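PDB 3AYV: xylose isomerase-like TIM barrel domain-containing protein from Thermus thermophilus, which binds zinc ions in its TIM barrel domain and may take part in protection against oxidative stress, perhaps with an activity akin to DNA-repair endonucleases. Local coordinates for residues Tyr29-Phe41 with Arg77-Gly89. Residues are numbered along the deposited sequence; the frame is centred on the assembly and turned at random.
Sequences YLDPALLEEDALF and RLLFGLDRAAELG
On the outside of the TIM barrel, the loop after strand 25-29 and the start of helix 38-47 pack against helix 68-87 through a salt-bridge network of Asp38, Arg84 and Glu87, with Arg84 also stacked on Phe41. The Arg84 chain bends at chi2 (-59°), which lays the guanidinium flat on the Phe41 ring, planes 10° apart, and puts Arg84 CD 3.5 Å from the centre of that ring, over its face, a CH-pi contact. In its own plane, the guanidinium grips Leu35 O side-on, from NE at 2.8 Å and NH2 at 2.9 Å. NH2 also reaches Asp38 OD1 at 2.7 Å in a nearly straight bond, although that carboxylate stands almost perpendicular to the guanidinium. Glu87 OE1 takes NH1 at 2.7 Å through its syn lone pair, so stack and bonds together fix the group's rotation. A methionine in place of Arg84 would probably leave Leu35 O without these two donors and Asp38 without its countercharge. Next to the Arg84 site, Leu35 CB packs on Phe80 CD2 (3.8 Å), while Pro32 CB covers a face of the Arg77 guanidinium. Deeper in, Leu30 CD1 rests on Gly81 O, Leu88 reaches Leu52 of strand 52-55, and helix 120-129 flanks helix 68-87 through Leu82 and Ala86.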
ATOM      1  N   TYR A  29       9.077  -1.377   2.189  1.00 14.35           N
ATOM      2  CA  TYR A  29       8.837  -2.299   1.093  1.00 14.71           C
ATOM      3  C   TYR A  29       9.849  -3.422   1.135  1.00 14.69           C
ATOM      4  O   TYR A  29      11.064  -3.199   1.220  1.00 15.64           O
ATOM      5  CB  TYR A  29       8.874  -1.545  -0.236  1.00 13.52           C
ATOM      6  CG  TYR A  29       9.128  -2.444  -1.429  1.00 16.06           C
ATOM      7  CD1 TYR A  29       8.107  -3.235  -1.965  1.00 18.19           C
ATOM      8  CD2 TYR A  29      10.371  -2.450  -2.061  1.00 18.64           C
ATOM      9  CE1 TYR A  29       8.332  -4.050  -3.086  1.00 18.43           C
ATOM     10  CE2 TYR A  29      10.613  -3.256  -3.182  1.00 17.22           C
ATOM     11  CZ  TYR A  29       9.592  -4.043  -3.696  1.00 17.94           C
ATOM     12  OH  TYR A  29       9.851  -4.816  -4.824  1.00 14.66           O
ATOM     13  N   LEU A  30       9.345  -4.650   1.080  1.00 14.99           N
ATOM     14  CA  LEU A  30      10.187  -5.818   1.267  1.00 14.90           C
ATOM     15  C   LEU A  30      10.764  -6.276  -0.083  1.00 16.15           C
ATOM     16  O   LEU A  30      10.184  -7.151  -0.742  1.00 15.77           O
ATOM     17  CB  LEU A  30       9.407  -6.937   1.987  1.00 15.20           C
ATOM     18  CG  LEU A  30       8.737  -6.527   3.310  1.00 16.35           C
ATOM     19  CD1 LEU A  30       8.010  -7.725   3.956  1.00 16.28           C
ATOM     20  CD2 LEU A  30       9.774  -5.992   4.292  1.00 15.79           C
ATOM     21  N   ASP A  31      11.896  -5.672  -0.471  1.00 16.30           N
ATOM     22  CA  ASP A  31      12.650  -6.075  -1.681  1.00 17.94           C
ATOM     23  C   ASP A  31      12.726  -7.605  -1.752  1.00 17.29           C
ATOM     24  O   ASP A  31      13.261  -8.274  -0.837  1.00 17.70           O
ATOM     25  CB  ASP A  31      14.098  -5.512  -1.698  1.00 18.39           C
ATOM     26  CG  ASP A  31      14.166  -4.002  -1.590  1.00 21.07           C
ATOM     27  OD1 ASP A  31      13.829  -3.445  -0.518  1.00 19.53           O
ATOM     28  OD2 ASP A  31      14.596  -3.358  -2.578  1.00 21.13           O
ATOM     29  N   PRO A  32      12.156  -8.193  -2.821  1.00 17.90           N
ATOM     30  CA  PRO A  32      12.190  -9.658  -2.955  1.00 17.72           C
ATOM     31  C   PRO A  32      13.617 -10.239  -2.874  1.00 18.00           C
ATOM     32  O   PRO A  32      13.803 -11.301  -2.292  1.00 18.27           O
ATOM     33  CB  PRO A  32      11.616  -9.890  -4.368  1.00 18.51           C
ATOM     34  CG  PRO A  32      10.760  -8.692  -4.632  1.00 18.65           C
ATOM     35  CD  PRO A  32      11.363  -7.542  -3.879  1.00 18.17           C
ATOM     36  N   ALA A  33      14.590  -9.556  -3.468  1.00 18.38           N
ATOM     37  CA  ALA A  33      15.987 -10.002  -3.438  1.00 19.57           C
ATOM     38  C   ALA A  33      16.556 -10.077  -2.011  1.00 20.37           C
ATOM     39  O   ALA A  33      17.544 -10.782  -1.783  1.00 21.05           O
ATOM     40  CB  ALA A  33      16.865  -9.091  -4.284  1.00 20.00           C
ATOM     41  N   LEU A  34      15.934  -9.351  -1.079  1.00 20.27           N
ATOM     42  CA  LEU A  34      16.431  -9.230   0.293  1.00 21.11           C
ATOM     43  C   LEU A  34      15.642 -10.013   1.326  1.00 21.56           C
ATOM     44  O   LEU A  34      15.933  -9.903   2.519  1.00 21.71           O
ATOM     45  CB  LEU A  34      16.511  -7.773   0.717  1.00 20.67           C
ATOM     46  CG  LEU A  34      17.379  -6.845  -0.120  1.00 20.87           C
ATOM     47  CD1 LEU A  34      17.337  -5.422   0.449  1.00 21.03           C
ATOM     48  CD2 LEU A  34      18.839  -7.361  -0.274  1.00 24.76           C
ATOM     49  N   LEU A  35      14.679 -10.823   0.884  1.00 21.05           N
ATOM     50  CA  LEU A  35      13.769 -11.495   1.812  1.00 21.92           C
ATOM     51  C   LEU A  35      14.463 -12.474   2.752  1.00 23.53           C
ATOM     52  O   LEU A  35      14.031 -12.641   3.884  1.00 23.37           O
ATOM     53  CB  LEU A  35      12.601 -12.180   1.088  1.00 21.68           C
ATOM     54  CG  LEU A  35      11.463 -11.239   0.655  1.00 20.25           C
ATOM     55  CD1 LEU A  35      10.510 -11.961  -0.325  1.00 18.53           C
ATOM     56  CD2 LEU A  35      10.682 -10.690   1.874  1.00 19.51           C
ATOM     57  N   GLU A  36      15.539 -13.097   2.278  1.00 25.29           N
ATOM     58  CA  GLU A  36      16.265 -14.099   3.065  1.00 27.81           C
ATOM     59  C   GLU A  36      17.387 -13.498   3.938  1.00 28.08           C
ATOM     60  O   GLU A  36      18.110 -14.229   4.609  1.00 28.99           O
ATOM     61  CB  GLU A  36      16.842 -15.172   2.128  1.00 28.14           C
ATOM     62  CG  GLU A  36      15.831 -15.753   1.122  1.00 31.85           C
ATOM     63  CD  GLU A  36      15.342 -17.154   1.444  1.00 37.61           C
ATOM     64  OE1 GLU A  36      15.497 -18.026   0.558  1.00 40.77           O
ATOM     65  OE2 GLU A  36      14.789 -17.398   2.549  1.00 39.72           O
ATOM     66  N   GLU A  37      17.537 -12.182   3.938  1.00 29.21           N
ATOM     67  CA  GLU A  37      18.661 -11.541   4.636  1.00 30.46           C
ATOM     68  C   GLU A  37      18.322 -11.249   6.105  1.00 30.71           C
ATOM     69  O   GLU A  37      17.980 -10.118   6.456  1.00 29.94           O
ATOM     70  CB  GLU A  37      19.061 -10.256   3.913  1.00 30.69           C
ATOM     71  CG  GLU A  37      19.466 -10.462   2.450  1.00 33.94           C
ATOM     72  CD  GLU A  37      20.566 -11.500   2.292  1.00 38.85           C
ATOM     73  OE1 GLU A  37      21.677 -11.267   2.816  1.00 39.72           O
ATOM     74  OE2 GLU A  37      20.312 -12.553   1.654  1.00 41.33           O
ATOM     75  N   ASP A  38      18.419 -12.284   6.939  1.00 31.63           N
ATOM     76  CA  ASP A  38      18.105 -12.205   8.374  1.00 32.97           C
ATOM     77  C   ASP A  38      18.657 -10.979   9.093  1.00 33.02           C
ATOM     78  O   ASP A  38      17.951 -10.360   9.881  1.00 33.87           O
ATOM     79  CB  ASP A  38      18.611 -13.446   9.103  1.00 33.23           C
ATOM     80  CG  ASP A  38      17.768 -14.677   8.842  1.00 34.55           C
ATOM     81  OD1 ASP A  38      16.807 -14.637   8.040  1.00 36.45           O
ATOM     82  OD2 ASP A  38      18.078 -15.716   9.453  1.00 36.18           O
ATOM     83  N   ALA A  39      19.923 -10.647   8.833  1.00 33.32           N
ATOM     84  CA  ALA A  39      20.618  -9.567   9.537  1.00 33.27           C
ATOM     85  C   ALA A  39      19.996  -8.198   9.274  1.00 33.37           C
ATOM     86  O   ALA A  39      19.961  -7.349  10.174  1.00 32.78           O
ATOM     87  CB  ALA A  39      22.112  -9.562   9.182  1.00 33.76           C
ATOM     88  N   LEU A  40      19.497  -7.988   8.048  1.00 32.58           N
ATOM     89  CA  LEU A  40      18.876  -6.712   7.695  1.00 32.45           C
ATOM     90  C   LEU A  40      17.579  -6.464   8.468  1.00 31.63           C
ATOM     91  O   LEU A  40      17.256  -5.320   8.800  1.00 31.14           O
ATOM     92  CB  LEU A  40      18.619  -6.608   6.185  1.00 32.55           C
ATOM     93  CG  LEU A  40      19.779  -6.440   5.195  1.00 34.03           C
ATOM     94  CD1 LEU A  40      19.197  -6.481   3.788  1.00 34.49           C
ATOM     95  CD2 LEU A  40      20.593  -5.159   5.396  1.00 33.14           C
ATOM     96  N   PHE A  41      16.856  -7.544   8.757  1.00 31.49           N
ATOM     97  CA  PHE A  41      15.613  -7.476   9.527  1.00 31.18           C
ATOM     98  C   PHE A  41      15.906  -7.256  11.014  1.00 32.71           C
ATOM     99  O   PHE A  41      15.232  -6.456  11.687  1.00 32.14           O
ATOM    100  CB  PHE A  41      14.773  -8.734   9.297  1.00 30.53           C
ATOM    101  CG  PHE A  41      14.158  -8.785   7.932  1.00 27.32           C
ATOM    102  CD1 PHE A  41      12.943  -8.145   7.679  1.00 26.02           C
ATOM    103  CD2 PHE A  41      14.822  -9.417   6.885  1.00 26.83           C
ATOM    104  CE1 PHE A  41      12.380  -8.160   6.392  1.00 25.17           C
ATOM    105  CE2 PHE A  41      14.271  -9.437   5.598  1.00 25.55           C
ATOM    106  CZ  PHE A  41      13.042  -8.799   5.358  1.00 23.63           C
ATOM    107  N   ARG A  77       5.826 -15.402  -2.015  1.00 12.41           N
ATOM    108  CA  ARG A  77       6.231 -14.018  -1.741  1.00 12.91           C
ATOM    109  C   ARG A  77       5.336 -13.322  -0.691  1.00 13.65           C
ATOM    110  O   ARG A  77       5.852 -12.616   0.224  1.00 13.58           O
ATOM    111  CB  ARG A  77       6.241 -13.191  -3.038  1.00 13.26           C
ATOM    112  CG  ARG A  77       7.393 -13.537  -3.994  1.00 13.52           C
ATOM    113  CD  ARG A  77       8.682 -12.934  -3.518  1.00 17.38           C
ATOM    114  NE  ARG A  77       9.809 -13.113  -4.445  1.00 16.49           N
ATOM    115  CZ  ARG A  77      10.881 -13.857  -4.203  1.00 18.44           C
ATOM    116  NH1 ARG A  77      10.989 -14.547  -3.065  1.00 19.95           N
ATOM    117  NH2 ARG A  77      11.859 -13.898  -5.095  1.00 16.82           N
ATOM    118  N   LEU A  78       4.012 -13.472  -0.832  1.00 12.46           N
ATOM    119  CA  LEU A  78       3.093 -12.858   0.116  1.00 12.45           C
ATOM    120  C   LEU A  78       3.225 -13.482   1.527  1.00 13.06           C
ATOM    121  O   LEU A  78       3.301 -12.759   2.519  1.00 12.82           O
ATOM    122  CB  LEU A  78       1.640 -12.958  -0.368  1.00 12.63           C
ATOM    123  CG  LEU A  78       1.374 -12.190  -1.675  1.00 11.80           C
ATOM    124  CD1 LEU A  78      -0.080 -12.383  -2.052  1.00 11.10           C
ATOM    125  CD2 LEU A  78       1.680 -10.680  -1.496  1.00 13.70           C
ATOM    126  N   LEU A  79       3.274 -14.801   1.584  1.00 13.19           N
ATOM    127  CA  LEU A  79       3.381 -15.529   2.869  1.00 13.81           C
ATOM    128  C   LEU A  79       4.710 -15.251   3.595  1.00 14.90           C
ATOM    129  O   LEU A  79       4.720 -14.969   4.811  1.00 14.57           O
ATOM    130  CB  LEU A  79       3.158 -17.023   2.651  1.00 13.59           C
ATOM    131  CG  LEU A  79       1.742 -17.442   2.208  1.00 12.30           C
ATOM    132  CD1 LEU A  79       1.746 -18.941   1.892  1.00 12.27           C
ATOM    133  CD2 LEU A  79       0.689 -17.115   3.268  1.00 15.35           C
ATOM    134  N   PHE A  80       5.811 -15.265   2.857  1.00 15.10           N
ATOM    135  CA  PHE A  80       7.114 -14.984   3.459  1.00 17.01           C
ATOM    136  C   PHE A  80       7.215 -13.529   3.892  1.00 15.97           C
ATOM    137  O   PHE A  80       7.681 -13.229   5.010  1.00 16.53           O
ATOM    138  CB  PHE A  80       8.270 -15.384   2.539  1.00 18.46           C
ATOM    139  CG  PHE A  80       9.581 -15.550   3.278  1.00 23.41           C
ATOM    140  CD1 PHE A  80       9.615 -16.217   4.508  1.00 28.97           C
ATOM    141  CD2 PHE A  80      10.750 -15.016   2.776  1.00 27.82           C
ATOM    142  CE1 PHE A  80      10.815 -16.362   5.212  1.00 31.39           C
ATOM    143  CE2 PHE A  80      11.967 -15.167   3.470  1.00 28.42           C
ATOM    144  CZ  PHE A  80      11.995 -15.829   4.674  1.00 29.49           C
ATOM    145  N   GLY A  81       6.715 -12.626   3.042  1.00 14.09           N
ATOM    146  CA  GLY A  81       6.645 -11.209   3.368  1.00 13.79           C
ATOM    147  C   GLY A  81       5.859 -10.998   4.666  1.00 13.71           C
ATOM    148  O   GLY A  81       6.241 -10.152   5.494  1.00 13.65           O
ATOM    149  N   LEU A  82       4.774 -11.759   4.843  1.00 13.09           N
ATOM    150  CA  LEU A  82       3.981 -11.638   6.085  1.00 14.02           C
ATOM    151  C   LEU A  82       4.806 -12.114   7.295  1.00 15.05           C
ATOM    152  O   LEU A  82       4.772 -11.481   8.351  1.00 15.34           O
ATOM    153  CB  LEU A  82       2.640 -12.387   6.007  1.00 13.75           C
ATOM    154  CG  LEU A  82       1.492 -11.693   5.255  1.00 13.29           C
ATOM    155  CD1 LEU A  82       0.339 -12.662   5.083  1.00 13.51           C
ATOM    156  CD2 LEU A  82       1.017 -10.372   5.931  1.00 12.97           C
ATOM    157  N   ASP A  83       5.540 -13.209   7.139  1.00 16.35           N
ATOM    158  CA  ASP A  83       6.489 -13.651   8.202  1.00 18.40           C
ATOM    159  C   ASP A  83       7.442 -12.533   8.627  1.00 18.16           C
ATOM    160  O   ASP A  83       7.619 -12.253   9.830  1.00 17.97           O
ATOM    161  CB  ASP A  83       7.297 -14.865   7.754  1.00 19.39           C
ATOM    162  CG  ASP A  83       6.472 -16.128   7.671  1.00 24.77           C
ATOM    163  OD1 ASP A  83       5.412 -16.220   8.336  1.00 30.76           O
ATOM    164  OD2 ASP A  83       6.886 -17.043   6.924  1.00 28.77           O
ATOM    165  N   ARG A  84       8.068 -11.895   7.647  1.00 16.84           N
ATOM    166  CA  ARG A  84       8.961 -10.770   7.906  1.00 17.15           C
ATOM    167  C   ARG A  84       8.278  -9.560   8.540  1.00 16.69           C
ATOM    168  O   ARG A  84       8.859  -8.893   9.411  1.00 16.74           O
ATOM    169  CB  ARG A  84       9.690 -10.364   6.612  1.00 17.20           C
ATOM    170  CG  ARG A  84      10.681 -11.406   6.107  1.00 18.75           C
ATOM    171  CD  ARG A  84      11.790 -11.740   7.130  1.00 19.89           C
ATOM    172  NE  ARG A  84      12.928 -12.408   6.490  1.00 20.59           N
ATOM    173  CZ  ARG A  84      13.970 -12.901   7.149  1.00 24.81           C
ATOM    174  NH1 ARG A  84      14.007 -12.842   8.492  1.00 23.00           N
ATOM    175  NH2 ARG A  84      14.971 -13.464   6.474  1.00 22.81           N
ATOM    176  N   ALA A  85       7.058  -9.253   8.092  1.00 15.81           N
ATOM    177  CA  ALA A  85       6.257  -8.178   8.658  1.00 16.40           C
ATOM    178  C   ALA A  85       6.069  -8.399  10.156  1.00 17.23           C
ATOM    179  O   ALA A  85       6.252  -7.476  10.962  1.00 18.07           O
ATOM    180  CB  ALA A  85       4.885  -8.108   7.945  1.00 15.83           C
ATOM    181  N   ALA A  86       5.737  -9.633  10.524  1.00 17.82           N
ATOM    182  CA  ALA A  86       5.476  -9.991  11.930  1.00 19.07           C
ATOM    183  C   ALA A  86       6.751  -9.862  12.754  1.00 19.89           C
ATOM    184  O   ALA A  86       6.715  -9.370  13.888  1.00 20.75           O
ATOM    185  CB  ALA A  86       4.918 -11.412  12.024  1.00 18.30           C
ATOM    186  N   GLU A  87       7.869 -10.288  12.172  1.00 20.41           N
ATOM    187  CA  GLU A  87       9.177 -10.165  12.783  1.00 22.16           C
ATOM    188  C   GLU A  87       9.547  -8.698  13.062  1.00 22.13           C
ATOM    189  O   GLU A  87      10.156  -8.381  14.101  1.00 22.47           O
ATOM    190  CB  GLU A  87      10.234 -10.859  11.913  1.00 22.57           C
ATOM    191  CG  GLU A  87      11.674 -10.612  12.352  1.00 27.44           C
ATOM    192  CD  GLU A  87      12.708 -11.364  11.516  1.00 31.59           C
ATOM    193  OE1 GLU A  87      12.338 -11.978  10.477  1.00 30.53           O
ATOM    194  OE2 GLU A  87      13.896 -11.335  11.920  1.00 33.62           O
ATOM    195  N   LEU A  88       9.172  -7.807  12.149  1.00 20.69           N
ATOM    196  CA  LEU A  88       9.421  -6.386  12.318  1.00 20.23           C
ATOM    197  C   LEU A  88       8.379  -5.718  13.201  1.00 20.09           C
ATOM    198  O   LEU A  88       8.459  -4.511  13.435  1.00 21.26           O
ATOM    199  CB  LEU A  88       9.467  -5.683  10.951  1.00 20.59           C
ATOM    200  CG  LEU A  88      10.594  -6.084   9.993  1.00 20.61           C
ATOM    201  CD1 LEU A  88      10.257  -5.521   8.620  1.00 20.38           C
ATOM    202  CD2 LEU A  88      11.947  -5.555  10.485  1.00 19.80           C
ATOM    203  N   GLY A  89       7.409  -6.490  13.698  1.00 19.32           N
ATOM    204  CA  GLY A  89       6.309  -5.929  14.488  1.00 17.89           C
ATOM    205  C   GLY A  89       5.376  -4.999  13.718  1.00 17.99           C
ATOM    206  O   GLY A  89       4.841  -4.039  14.275  1.00 16.89           O
TER
HETATM  207  O   HOH W   1      15.820 -12.778  10.906  1.00 43.65           O